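Local coordinates for protein acetoacetate decarboxylase (Sphingomonas wittichii, PDB 5UPB) that is an acetoacetate decarboxylase-like enzyme, a lyase that probably acts on small keto-acid-type substrates, at residues L47-G52 against L86-T91; Q40-A45 against F99-W104; V30-D35 against A233-L238. All coordinates share one frame; numbering follows the deposited sequence.

Interaction 1. Residues L47-G52 against L86-T91; sequences LKVADG and LSIACT
Ile88 meets Val49 through their branch methyls: CG2 of Ile88 lies 4.0 Å from CG2 of Val49, and the two beta-branched side chains cross at a slant. Both residue types favour extended backbone, and Leu42 and Leu39 of helix 36-42 close over this apolar patch. One residue on, Ala89 works mainly through its carbonyl. Its O accepts the Ala50 N-H at 3.0 Å, with the donor 40° above the carbonyl plane. A water 2.8 Å from Ala89 O donates to that same O and accepts a weak bond from the N-H of Gly52, whose backbone angles suit glycine. The methyls of the two alanines meet, Ala89 CB sitting 4.0 Å from Ala50 CB. Cys90 CB lies against the Lys48 carbonyl, and its SG, set between its own N and carbonyl carbon (chi1 58°), is delivered to CD1 of Leu47 at 4.0 Å, an apolar buried contact. Arg177 takes the Cys90 carbonyl from outside the pair. At Thr91 the classic exchange appears: Lys48 N donates to Thr91 O (2.9 Å) and Thr91 N to Lys48 O (2.8 Å), both in the carbonyl plane. The Thr91 hydroxyl adds a weak third link, OG1 lying 3.4 Å from Lys48 O, while the lysine's aliphatic base passes beside it and its poorly ordered end leads away from the strand pair. Gln40 bonds Leu47 O and Val49 N. The whole is a short antiparallel ladder, Lys48 facing Thr91 and Val49 facing Cys90, in which strand 48-50 crosses 86-91 steeply, at 115°, before the chain turns a corner and strand 53-65 pairs with the same partner strand, 80-92.

Interaction 2. Residues Q40-A45 against F99-W104; sequences QALLPA and FPAFVW
Leu42 and Leu43, where helix 36-42 gives way to a loop, pass strand 99-101 at packing distance rather than pairing with it, Leu42 CA standing 6.8 Å from Ala101 CA and Leu43 CA 7.3 Å from Phe99 CA. Pro44 and Phe99 make a CH-pi contact. The proline CD lies over the middle of the aromatic face, 3.6 Å from the centroid of the Phe99 ring and 13° off its normal. CD is polarised by the adjoining ring nitrogen, which makes its C-H a good partner for a pi cloud. Phe99 reaches this position because its CG is anti to the backbone N (chi1 178°), throwing the ring toward the loop. Leu43 slides past in the opposing direction, bringing CD2 to 3.7 Å from Phe99 CB, and the Leu42 carbonyl O lies 3.6 Å from Phe99 CE2. Further along, Leu42 crosses Phe102 at about a right angle, its CD1 3.9 Å from Phe102 CZ and 4.4 Å from the small Ala101 CB. Ala101 and Phe102 together form a classic beta bulge opposite Leu86. Phe6 of the second subunit stacks on Phe102, and Thr8 of that subunit packs on Leu42, so these two residues serve the subunit interface as well. Across the two segments the attraction is largely dispersion and CH-pi, and the position of the helix end probably rests on close fit rather than on directional bonds.

Interaction 3. Residues V30-D35 against A233-L238; sequences VYLRCD and ADHEVL
Arg33 and Glu236 run side by side from their strands and join in a salt bridge, NH1 to OE2 at 2.9 Å, with guanidinium and carboxylate planes turned 77° apart. An extended glutamate and an arginine bent at chi3 (-55°) make the meeting possible. Over one face of the guanidinium lies Leu238 CD2, 3.7 Å from Arg33 NH1, an apolar lid on a flat cation. On the opposite face of the sheet Leu32 sets CD2 over the His235 ring, toward its rim and 4.1 Å from His235 CD2. Val30 CG1 meets Val237 CG1 at 4.0 Å.

Beneath the side chains runs an antiparallel ladder. Arg33 N donates to Glu236 O (2.9 Å) and Glu236 N to Arg33 O (2.8 Å), while Leu238 N reaches Tyr31 O at 2.9 Å. Farther out, His235 ND1 bonds Phe232 O, which helps hold the ring's rotation. Ile219 of strand 206-221 touches both Leu32 and His235, Tyr31 OH bonds Arg175 N, and Asp35 OD1 caps the following helix at Ala37 N. The ladder's two faces thus differ: the salt bridge probably steadies that of Arg33 and Glu236, while leucine and valine methyls, with a histidine ring and a cysteine, probably hold the other by packing.

From the N terminus, strand 21-34 supplies the first half of interaction 3, helix 36-42 and its loop the first half of interaction 2, and strand 48-50 that of interaction 1. The partners return in reverse order: 86-91 closes the shortest loop, 99-104 a longer one, and 233-238, close to the end of the chain, the longest. The three contacts therefore nest one within another and none cross. Probable backbone bonds link interactions 1 and 2, Ile88 with Phe99 and Leu86 with Phe102, and another, Gly52 with Cys34, joins interaction 1 to interaction 3. Together they tie the early strands and helix to strands 80-92, 95-105 and 235-249.

Interaction 1. Residues L47-G52 against L86-T91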
ATOM      1  N   LEU A  47      24.110  20.779 -18.196  1.00 45.65           N
ATOM      2  CA  LEU A  47      23.638  19.750 -19.111  1.00 55.61           C
ATOM      3  C   LEU A  47      22.891  20.398 -20.261  1.00 56.26           C
ATOM      4  O   LEU A  47      22.094  21.320 -20.064  1.00 49.11           O
ATOM      5  CB  LEU A  47      22.723  18.739 -18.420  1.00 41.42           C
ATOM      6  CG  LEU A  47      23.316  17.953 -17.252  1.00 39.73           C
ATOM      7  CD1 LEU A  47      22.307  16.914 -16.736  1.00 38.70           C
ATOM      8  CD2 LEU A  47      24.631  17.308 -17.681  1.00 41.99           C
ATOM      9  N   LYS A  48      23.135  19.886 -21.457  1.00 49.86           N
ATOM     10  CA  LYS A  48      22.539  20.417 -22.668  1.00 61.19           C
ATOM     11  C   LYS A  48      21.632  19.348 -23.250  1.00 44.13           C
ATOM     12  O   LYS A  48      22.033  18.187 -23.384  1.00 46.03           O
ATOM     13  CB  LYS A  48      23.620  20.817 -23.681  1.00 88.04           C
ATOM     14  CG  LYS A  48      23.121  21.624 -24.871  1.00 97.88           C
ATOM     15  CD  LYS A  48      22.679  23.023 -24.457  1.00126.86           C
ATOM     16  CE  LYS A  48      22.472  23.927 -25.658  1.00166.49           C
ATOM     17  NZ  LYS A  48      22.033  25.283 -25.246  1.00186.32           N
ATOM     18  N   VAL A  49      20.392  19.729 -23.544  1.00 41.81           N
ATOM     19  CA  VAL A  49      19.458  18.763 -24.088  1.00 45.40           C
ATOM     20  C   VAL A  49      19.996  18.277 -25.447  1.00 47.82           C
ATOM     21  O   VAL A  49      20.679  19.011 -26.175  1.00 47.70           O
ATOM     22  CB  VAL A  49      18.063  19.408 -24.191  1.00 47.89           C
ATOM     23  CG1 VAL A  49      18.037  20.534 -25.260  1.00 50.76           C
ATOM     24  CG2 VAL A  49      17.003  18.371 -24.464  1.00 45.14           C
ATOM     25  N   ALA A  50      19.651  17.049 -25.811  1.00 51.49           N
ATOM     26  CA  ALA A  50      19.998  16.553 -27.138  1.00 50.02           C
ATOM     27  C   ALA A  50      18.871  16.982 -28.063  1.00 57.62           C
ATOM     28  O   ALA A  50      18.346  18.089 -27.898  1.00 64.73           O
ATOM     29  CB  ALA A  50      20.213  15.037 -27.138  1.00 44.98           C
ATOM     30  N   ASP A  51      18.490  16.165 -29.032  1.00 77.81           N
ATOM     31  CA  ASP A  51      17.495  16.615 -30.000  1.00 76.73           C
ATOM     32  C   ASP A  51      16.059  16.513 -29.474  1.00 51.10           C
ATOM     33  O   ASP A  51      15.114  16.685 -30.244  1.00 51.66           O
ATOM     34  CB  ASP A  51      17.640  15.813 -31.299  1.00 90.18           C
ATOM     35  CG  ASP A  51      17.307  14.334 -31.124  1.00 79.45           C
ATOM     36  OD1 ASP A  51      16.937  13.910 -30.001  1.00 66.89           O
ATOM     37  OD2 ASP A  51      17.415  13.593 -32.125  1.00 76.23           O
ATOM     38  N   GLY A  52      15.868  16.321 -28.175  1.00 50.04           N
ATOM     39  CA  GLY A  52      14.549  16.128 -27.612  1.00 53.59           C
ATOM     40  C   GLY A  52      14.212  14.683 -27.310  1.00 46.89           C
ATOM     41  O   GLY A  52      13.122  14.417 -26.786  1.00 39.15           O
ATOM     42  N   LEU A  86      10.780   9.191 -16.345  1.00 28.76           N
ATOM     43  CA  LEU A  86      10.874   9.971 -17.576  1.00 35.31           C
ATOM     44  C   LEU A  86      12.248  10.620 -17.594  1.00 30.44           C
ATOM     45  O   LEU A  86      12.560  11.436 -16.714  1.00 30.70           O
ATOM     46  CB  LEU A  86       9.767  11.031 -17.611  1.00 38.66           C
ATOM     47  CG  LEU A  86       8.358  10.447 -17.549  1.00 32.64           C
ATOM     48  CD1 LEU A  86       7.305  11.507 -17.266  1.00 32.37           C
ATOM     49  CD2 LEU A  86       8.068   9.780 -18.880  1.00 39.11           C
ATOM     50  N   SER A  87      13.085  10.235 -18.555  1.00 30.75           N
ATOM     51  CA  SER A  87      14.478  10.662 -18.605  1.00 29.55           C
ATOM     52  C   SER A  87      14.753  11.395 -19.909  1.00 32.96           C
ATOM     53  O   SER A  87      14.208  11.045 -20.954  1.00 34.04           O
ATOM     54  CB  SER A  87      15.490   9.477 -18.495  1.00 29.79           C
ATOM     55  OG  SER A  87      15.298   8.728 -17.329  1.00 51.75           O
ATOM     56  N   ILE A  88      15.695  12.332 -19.857  1.00 30.97           N
ATOM     57  CA  ILE A  88      15.967  13.275 -20.942  1.00 34.27           C
ATOM     58  C   ILE A  88      17.354  13.003 -21.503  1.00 38.23           C
ATOM     59  O   ILE A  88      18.342  12.970 -20.757  1.00 35.50           O
ATOM     60  CB  ILE A  88      15.860  14.721 -20.434  1.00 39.53           C
ATOM     61  CG1 ILE A  88      14.456  14.955 -19.871  1.00 33.58           C
ATOM     62  CG2 ILE A  88      16.222  15.720 -21.542  1.00 35.16           C
ATOM     63  CD1 ILE A  88      14.294  16.265 -19.112  1.00 38.67           C
ATOM     64  N   ALA A  89      17.437  12.818 -22.817  1.00 37.84           N
ATOM     65  CA  ALA A  89      18.748  12.677 -23.440  1.00 35.16           C
ATOM     66  C   ALA A  89      19.445  14.030 -23.443  1.00 35.33           C
ATOM     67  O   ALA A  89      18.832  15.053 -23.763  1.00 39.16           O
ATOM     68  CB  ALA A  89      18.623  12.127 -24.859  1.00 50.61           C
ATOM     69  N   CYS A  90      20.720  14.040 -23.052  1.00 36.53           N
ATOM     70  CA  CYS A  90      21.467  15.281 -22.885  1.00 38.74           C
ATOM     71  C   CYS A  90      22.963  14.995 -23.015  1.00 43.10           C
ATOM     72  O   CYS A  90      23.395  13.855 -23.236  1.00 39.38           O
ATOM     73  CB  CYS A  90      21.134  15.950 -21.553  1.00 41.19           C
ATOM     74  SG  CYS A  90      21.450  14.928 -20.100  1.00 38.12           S
ATOM     75  N   THR A  91      23.753  16.064 -22.881  1.00 48.61           N
ATOM     76  CA  THR A  91      25.204  16.000 -22.959  1.00 50.38           C
ATOM     77  C   THR A  91      25.821  16.878 -21.881  1.00 48.76           C
ATOM     78  O   THR A  91      25.262  17.908 -21.484  1.00 49.34           O
ATOM     79  CB  THR A  91      25.728  16.477 -24.318  1.00 48.19           C
ATOM     80  OG1 THR A  91      25.130  17.749 -24.638  1.00 49.85           O
ATOM     81  CG2 THR A  91      25.394  15.482 -25.371  1.00 45.38           C
TER
HETATM   82  O   HOH W   1      16.804  15.236 -25.616  1.00 44.49           O

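Interaction 2. Residues Q40-A45 against F99-W104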
ATOM      1  N   GLN A  40      14.865  21.305 -21.834  1.00 44.98           N
ATOM      2  CA  GLN A  40      16.031  22.003 -21.292  1.00 44.58           C
ATOM      3  C   GLN A  40      15.704  22.663 -19.954  1.00 42.80           C
ATOM      4  O   GLN A  40      16.548  22.711 -19.052  1.00 41.10           O
ATOM      5  CB  GLN A  40      16.549  23.055 -22.281  1.00 48.88           C
ATOM      6  CG  GLN A  40      17.801  23.780 -21.766  1.00 54.22           C
ATOM      7  CD  GLN A  40      19.051  22.882 -21.770  1.00 55.21           C
ATOM      8  OE1 GLN A  40      19.419  22.308 -22.808  1.00 50.91           O
ATOM      9  NE2 GLN A  40      19.697  22.748 -20.605  1.00 50.66           N
ATOM     10  N   ALA A  41      14.482  23.185 -19.810  1.00 42.95           N
ATOM     11  CA  ALA A  41      14.076  23.827 -18.558  1.00 50.12           C
ATOM     12  C   ALA A  41      14.150  22.876 -17.362  1.00 50.72           C
ATOM     13  O   ALA A  41      14.268  23.327 -16.218  1.00 43.34           O
ATOM     14  CB  ALA A  41      12.660  24.388 -18.726  1.00 51.51           C
ATOM     15  N   LEU A  42      14.040  21.570 -17.588  1.00 44.88           N
ATOM     16  CA  LEU A  42      14.141  20.602 -16.507  1.00 38.74           C
ATOM     17  C   LEU A  42      15.574  20.196 -16.214  1.00 44.29           C
ATOM     18  O   LEU A  42      15.812  19.495 -15.219  1.00 46.09           O
ATOM     19  CB  LEU A  42      13.346  19.340 -16.844  1.00 35.14           C
ATOM     20  CG  LEU A  42      11.851  19.497 -17.051  1.00 39.00           C
ATOM     21  CD1 LEU A  42      11.247  18.138 -17.467  1.00 44.01           C
ATOM     22  CD2 LEU A  42      11.197  20.074 -15.771  1.00 43.84           C
ATOM     23  N   LEU A  43      16.513  20.551 -17.089  1.00 39.49           N
ATOM     24  CA  LEU A  43      17.865  20.080 -16.867  1.00 43.14           C
ATOM     25  C   LEU A  43      18.595  21.005 -15.925  1.00 41.65           C
ATOM     26  O   LEU A  43      18.504  22.224 -16.067  1.00 44.24           O
ATOM     27  CB  LEU A  43      18.648  20.013 -18.170  1.00 43.97           C
ATOM     28  CG  LEU A  43      18.128  18.993 -19.172  1.00 35.37           C
ATOM     29  CD1 LEU A  43      18.893  19.100 -20.490  1.00 37.18           C
ATOM     30  CD2 LEU A  43      18.292  17.624 -18.560  1.00 29.12           C
ATOM     31  N   PRO A  44      19.386  20.460 -15.012  1.00 37.38           N
ATOM     32  CA  PRO A  44      20.232  21.324 -14.195  1.00 46.57           C
ATOM     33  C   PRO A  44      21.335  21.963 -15.032  1.00 48.38           C
ATOM     34  O   PRO A  44      21.676  21.514 -16.128  1.00 42.25           O
ATOM     35  CB  PRO A  44      20.825  20.362 -13.161  1.00 45.93           C
ATOM     36  CG  PRO A  44      20.848  19.045 -13.838  1.00 38.60           C
ATOM     37  CD  PRO A  44      19.613  19.029 -14.712  1.00 38.70           C
ATOM     38  N   ALA A  45      21.845  23.074 -14.517  1.00 53.07           N
ATOM     39  CA  ALA A  45      22.864  23.840 -15.219  1.00 58.68           C
ATOM     40  C   ALA A  45      24.073  22.970 -15.544  1.00 54.14           C
ATOM     41  O   ALA A  45      24.545  22.194 -14.705  1.00 50.62           O
ATOM     42  CB  ALA A  45      23.296  25.034 -14.370  1.00 74.85           C
ATOM     43  N   PHE A  99      19.468  12.329 -18.267  1.00 29.87           N
ATOM     44  CA  PHE A  99      19.151  12.911 -16.968  1.00 29.50           C
ATOM     45  C   PHE A  99      17.773  12.409 -16.587  1.00 29.21           C
ATOM     46  O   PHE A  99      16.800  12.682 -17.309  1.00 32.46           O
ATOM     47  CB  PHE A  99      19.164  14.440 -16.989  1.00 30.08           C
ATOM     48  CG  PHE A  99      18.780  15.053 -15.671  1.00 31.41           C
ATOM     49  CD1 PHE A  99      19.627  14.969 -14.578  1.00 32.68           C
ATOM     50  CD2 PHE A  99      17.557  15.696 -15.525  1.00 30.66           C
ATOM     51  CE1 PHE A  99      19.268  15.510 -13.369  1.00 41.64           C
ATOM     52  CE2 PHE A  99      17.186  16.251 -14.318  1.00 33.26           C
ATOM     53  CZ  PHE A  99      18.038  16.169 -13.238  1.00 33.34           C
ATOM     54  N   PRO A 100      17.651  11.581 -15.563  1.00 30.40           N
ATOM     55  CA  PRO A 100      16.318  11.052 -15.193  1.00 27.90           C
ATOM     56  C   PRO A 100      15.532  12.055 -14.338  1.00 29.23           C
ATOM     57  O   PRO A 100      15.454  11.967 -13.118  1.00 34.60           O
ATOM     58  CB  PRO A 100      16.671   9.762 -14.445  1.00 33.94           C
ATOM     59  CG  PRO A 100      17.981  10.096 -13.783  1.00 35.52           C
ATOM     60  CD  PRO A 100      18.711  11.073 -14.679  1.00 42.54           C
ATOM     61  N   ALA A 101      14.885  12.997 -15.029  1.00 34.01           N
ATOM     62  CA  ALA A 101      14.251  14.153 -14.374  1.00 34.40           C
ATOM     63  C   ALA A 101      13.190  13.736 -13.370  1.00 34.01           C
ATOM     64  O   ALA A 101      13.152  14.254 -12.255  1.00 30.96           O
ATOM     65  CB  ALA A 101      13.618  15.058 -15.427  1.00 38.90           C
ATOM     66  N   PHE A 102      12.255  12.880 -13.784  1.00 29.01           N
ATOM     67  CA  PHE A 102      11.160  12.443 -12.927  1.00 32.45           C
ATOM     68  C   PHE A 102      11.244  10.929 -12.767  1.00 31.74           C
ATOM     69  O   PHE A 102      11.084  10.200 -13.751  1.00 28.85           O
ATOM     70  CB  PHE A 102       9.789  12.799 -13.514  1.00 29.96           C
ATOM     71  CG  PHE A 102       9.587  14.259 -13.831  1.00 32.69           C
ATOM     72  CD1 PHE A 102      10.359  15.234 -13.264  1.00 39.65           C
ATOM     73  CD2 PHE A 102       8.597  14.626 -14.713  1.00 33.25           C
ATOM     74  CE1 PHE A 102      10.148  16.563 -13.573  1.00 36.80           C
ATOM     75  CE2 PHE A 102       8.394  15.937 -15.032  1.00 31.32           C
ATOM     76  CZ  PHE A 102       9.174  16.904 -14.452  1.00 31.12           C
ATOM     77  N   VAL A 103      11.382  10.469 -11.529  1.00 25.11           N
ATOM     78  CA  VAL A 103      11.443   9.053 -11.186  1.00 25.46           C
ATOM     79  C   VAL A 103      10.523   8.798 -10.004  1.00 27.75           C
ATOM     80  O   VAL A 103      10.523   9.568  -9.033  1.00 27.74           O
ATOM     81  CB  VAL A 103      12.878   8.632 -10.828  1.00 29.15           C
ATOM     82  CG1 VAL A 103      12.961   7.113 -10.549  1.00 31.51           C
ATOM     83  CG2 VAL A 103      13.827   9.035 -11.943  1.00 32.71           C
ATOM     84  N   TRP A 104       9.738   7.716 -10.083  1.00 24.42           N
ATOM     85  CA  TRP A 104       8.904   7.241  -8.982  1.00 25.20           C
ATOM     86  C   TRP A 104       9.288   5.791  -8.700  1.00 30.47           C
ATOM     87  O   TRP A 104       9.423   4.992  -9.633  1.00 28.21           O
ATOM     88  CB  TRP A 104       7.393   7.352  -9.304  1.00 25.00           C
ATOM     89  CG  TRP A 104       6.915   8.768  -9.619  1.00 30.00           C
ATOM     90  CD1 TRP A 104       6.327   9.663  -8.737  1.00 31.66           C
ATOM     91  CD2 TRP A 104       6.985   9.446 -10.886  1.00 28.01           C
ATOM     92  NE1 TRP A 104       6.023  10.832  -9.394  1.00 27.04           N
ATOM     93  CE2 TRP A 104       6.422  10.729 -10.707  1.00 30.19           C
ATOM     94  CE3 TRP A 104       7.463   9.092 -12.152  1.00 26.77           C
ATOM     95  CZ2 TRP A 104       6.327  11.655 -11.737  1.00 33.06           C
ATOM     96  CZ3 TRP A 104       7.359  10.019 -13.186  1.00 30.42           C
ATOM     97  CH2 TRP A 104       6.786  11.295 -12.959  1.00 32.03           C
TER

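Interaction 3. Residues V30-D35 against A233-L238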
ATOM      1  N   VAL A  30       9.602   3.080 -23.601  1.00 30.90           N
ATOM      2  CA  VAL A  30       9.088   3.783 -24.759  1.00 36.08           C
ATOM      3  C   VAL A  30       9.954   5.012 -24.992  1.00 33.60           C
ATOM      4  O   VAL A  30      10.163   5.830 -24.084  1.00 32.41           O
ATOM      5  CB  VAL A  30       7.621   4.163 -24.594  1.00 31.69           C
ATOM      6  CG1 VAL A  30       7.176   5.026 -25.784  1.00 31.86           C
ATOM      7  CG2 VAL A  30       6.795   2.907 -24.472  1.00 28.00           C
ATOM      8  N   TYR A  31      10.464   5.125 -26.200  1.00 30.67           N
ATOM      9  CA  TYR A  31      11.225   6.287 -26.606  1.00 31.16           C
ATOM     10  C   TYR A  31      10.309   7.325 -27.243  1.00 37.04           C
ATOM     11  O   TYR A  31       9.349   6.990 -27.945  1.00 38.07           O
ATOM     12  CB  TYR A  31      12.317   5.873 -27.585  1.00 37.15           C
ATOM     13  CG  TYR A  31      13.312   4.961 -26.931  1.00 43.47           C
ATOM     14  CD1 TYR A  31      14.234   5.454 -26.005  1.00 44.73           C
ATOM     15  CD2 TYR A  31      13.360   3.602 -27.257  1.00 38.44           C
ATOM     16  CE1 TYR A  31      15.151   4.605 -25.382  1.00 44.90           C
ATOM     17  CE2 TYR A  31      14.277   2.754 -26.643  1.00 42.90           C
ATOM     18  CZ  TYR A  31      15.182   3.264 -25.723  1.00 41.75           C
ATOM     19  OH  TYR A  31      16.100   2.427 -25.135  1.00 43.89           O
ATOM     20  N   LEU A  32      10.595   8.579 -26.934  1.00 34.21           N
ATOM     21  CA  LEU A  32       9.799   9.732 -27.320  1.00 34.13           C
ATOM     22  C   LEU A  32      10.718  10.852 -27.769  1.00 33.81           C
ATOM     23  O   LEU A  32      11.893  10.914 -27.391  1.00 43.80           O
ATOM     24  CB  LEU A  32       8.983  10.307 -26.150  1.00 43.49           C
ATOM     25  CG  LEU A  32       8.224   9.374 -25.250  1.00 44.25           C
ATOM     26  CD1 LEU A  32       7.764  10.207 -24.093  1.00 47.57           C
ATOM     27  CD2 LEU A  32       7.075   8.786 -26.024  1.00 51.65           C
ATOM     28  N   ARG A  33      10.131  11.817 -28.468  1.00 43.85           N
ATOM     29  CA  ARG A  33      10.799  13.078 -28.773  1.00 40.21           C
ATOM     30  C   ARG A  33       9.858  14.196 -28.363  1.00 43.16           C
ATOM     31  O   ARG A  33       8.687  14.187 -28.743  1.00 41.07           O
ATOM     32  CB  ARG A  33      11.175  13.205 -30.249  1.00 45.30           C
ATOM     33  CG  ARG A  33      12.008  14.467 -30.559  1.00 49.42           C
ATOM     34  CD  ARG A  33      12.495  14.506 -32.008  1.00 56.98           C
ATOM     35  NE  ARG A  33      13.247  13.295 -32.366  1.00 99.35           N
ATOM     36  CZ  ARG A  33      12.911  12.431 -33.325  1.00121.54           C
ATOM     37  NH1 ARG A  33      11.829  12.621 -34.078  1.00119.04           N
ATOM     38  NH2 ARG A  33      13.676  11.369 -33.539  1.00127.75           N
ATOM     39  N   CYS A  34      10.340  15.090 -27.512  1.00 42.28           N
ATOM     40  CA  CYS A  34       9.618  16.287 -27.114  1.00 40.31           C
ATOM     41  C   CYS A  34      10.364  17.501 -27.632  1.00 38.75           C
ATOM     42  O   CYS A  34      11.444  17.396 -28.232  1.00 43.02           O
ATOM     43  CB  CYS A  34       9.461  16.379 -25.584  1.00 40.03           C
ATOM     44  SG  CYS A  34       8.605  15.012 -24.831  1.00 48.45           S
ATOM     45  N   ASP A  35       9.750  18.653 -27.436  1.00 53.01           N
ATOM     46  CA  ASP A  35      10.359  19.933 -27.780  1.00 62.04           C
ATOM     47  C   ASP A  35      11.613  20.124 -26.931  1.00 51.41           C
ATOM     48  O   ASP A  35      11.502  20.230 -25.699  1.00 45.44           O
ATOM     49  CB  ASP A  35       9.347  21.051 -27.530  1.00 89.58           C
ATOM     50  CG  ASP A  35       9.847  22.414 -27.954  1.00114.71           C
ATOM     51  OD1 ASP A  35      10.997  22.518 -28.426  1.00128.43           O
ATOM     52  OD2 ASP A  35       9.070  23.384 -27.827  1.00128.56           O
ATOM     53  N   ALA A 233       4.357  16.323 -22.537  1.00 45.74           N
ATOM     54  CA  ALA A 233       3.038  16.044 -23.091  1.00 51.60           C
ATOM     55  C   ALA A 233       3.051  16.092 -24.612  1.00 59.01           C
ATOM     56  O   ALA A 233       2.407  15.268 -25.272  1.00 69.30           O
ATOM     57  CB  ALA A 233       2.008  17.040 -22.543  1.00 50.66           C
ATOM     58  N   ASP A 234       3.735  17.065 -25.194  1.00 46.87           N
ATOM     59  CA  ASP A 234       3.643  17.252 -26.637  1.00 58.12           C
ATOM     60  C   ASP A 234       4.782  16.461 -27.259  1.00 58.34           C
ATOM     61  O   ASP A 234       5.889  16.970 -27.457  1.00 55.32           O
ATOM     62  CB  ASP A 234       3.709  18.730 -26.988  1.00 79.65           C
ATOM     63  CG  ASP A 234       3.513  18.984 -28.460  1.00102.87           C
ATOM     64  OD1 ASP A 234       2.592  18.378 -29.042  1.00106.64           O
ATOM     65  OD2 ASP A 234       4.273  19.792 -29.031  1.00109.47           O
ATOM     66  N   HIS A 235       4.541  15.173 -27.510  1.00 45.58           N
ATOM     67  CA  HIS A 235       5.634  14.301 -27.905  1.00 44.79           C
ATOM     68  C   HIS A 235       5.281  13.556 -29.182  1.00 47.93           C
ATOM     69  O   HIS A 235       4.122  13.442 -29.584  1.00 44.01           O
ATOM     70  CB  HIS A 235       5.992  13.301 -26.816  1.00 47.00           C
ATOM     71  CG  HIS A 235       4.843  12.455 -26.389  1.00 50.16           C
ATOM     72  ND1 HIS A 235       4.252  12.569 -25.149  1.00 46.33           N
ATOM     73  CD2 HIS A 235       4.150  11.500 -27.054  1.00 46.85           C
ATOM     74  CE1 HIS A 235       3.255  11.705 -25.062  1.00 51.14           C
ATOM     75  NE2 HIS A 235       3.168  11.048 -26.205  1.00 49.87           N
ATOM     76  N   GLU A 236       6.328  13.036 -29.792  1.00 47.84           N
ATOM     77  CA  GLU A 236       6.252  12.070 -30.871  1.00 47.01           C
ATOM     78  C   GLU A 236       6.703  10.737 -30.297  1.00 42.57           C
ATOM     79  O   GLU A 236       7.759  10.662 -29.664  1.00 41.21           O
ATOM     80  CB  GLU A 236       7.158  12.464 -32.038  1.00 49.13           C
ATOM     81  CG  GLU A 236       7.181  11.426 -33.178  1.00 62.06           C
ATOM     82  CD  GLU A 236       8.202  11.746 -34.286  1.00 70.02           C
ATOM     83  OE1 GLU A 236       8.309  10.943 -35.252  1.00 58.63           O
ATOM     84  OE2 GLU A 236       8.928  12.762 -34.158  1.00 81.13           O
ATOM     85  N   VAL A 237       5.885   9.709 -30.473  1.00 39.64           N
ATOM     86  CA  VAL A 237       6.226   8.372 -29.998  1.00 38.77           C
ATOM     87  C   VAL A 237       7.103   7.695 -31.045  1.00 44.86           C
ATOM     88  O   VAL A 237       6.709   7.548 -32.201  1.00 45.09           O
ATOM     89  CB  VAL A 237       4.959   7.555 -29.720  1.00 42.20           C
ATOM     90  CG1 VAL A 237       5.330   6.220 -29.144  1.00 36.26           C
ATOM     91  CG2 VAL A 237       4.027   8.309 -28.767  1.00 47.85           C
ATOM     92  N   LEU A 238       8.306   7.311 -30.655  1.00 40.05           N
ATOM     93  CA  LEU A 238       9.288   6.787 -31.603  1.00 41.03           C
ATOM     94  C   LEU A 238       9.327   5.268 -31.646  1.00 43.39           C
ATOM     95  O   LEU A 238       9.301   4.677 -32.722  1.00 40.62           O
ATOM     96  CB  LEU A 238      10.683   7.314 -31.249  1.00 37.31           C
ATOM     97  CG  LEU A 238      10.810   8.830 -31.152  1.00 41.39           C
ATOM     98  CD1 LEU A 238      12.205   9.197 -30.686  1.00 44.49           C
ATOM     99  CD2 LEU A 238      10.513   9.487 -32.503  1.00 48.85           C
TER
HETATM  100  O   HOH W   2       7.445  18.715 -26.697  1.00 70.65           O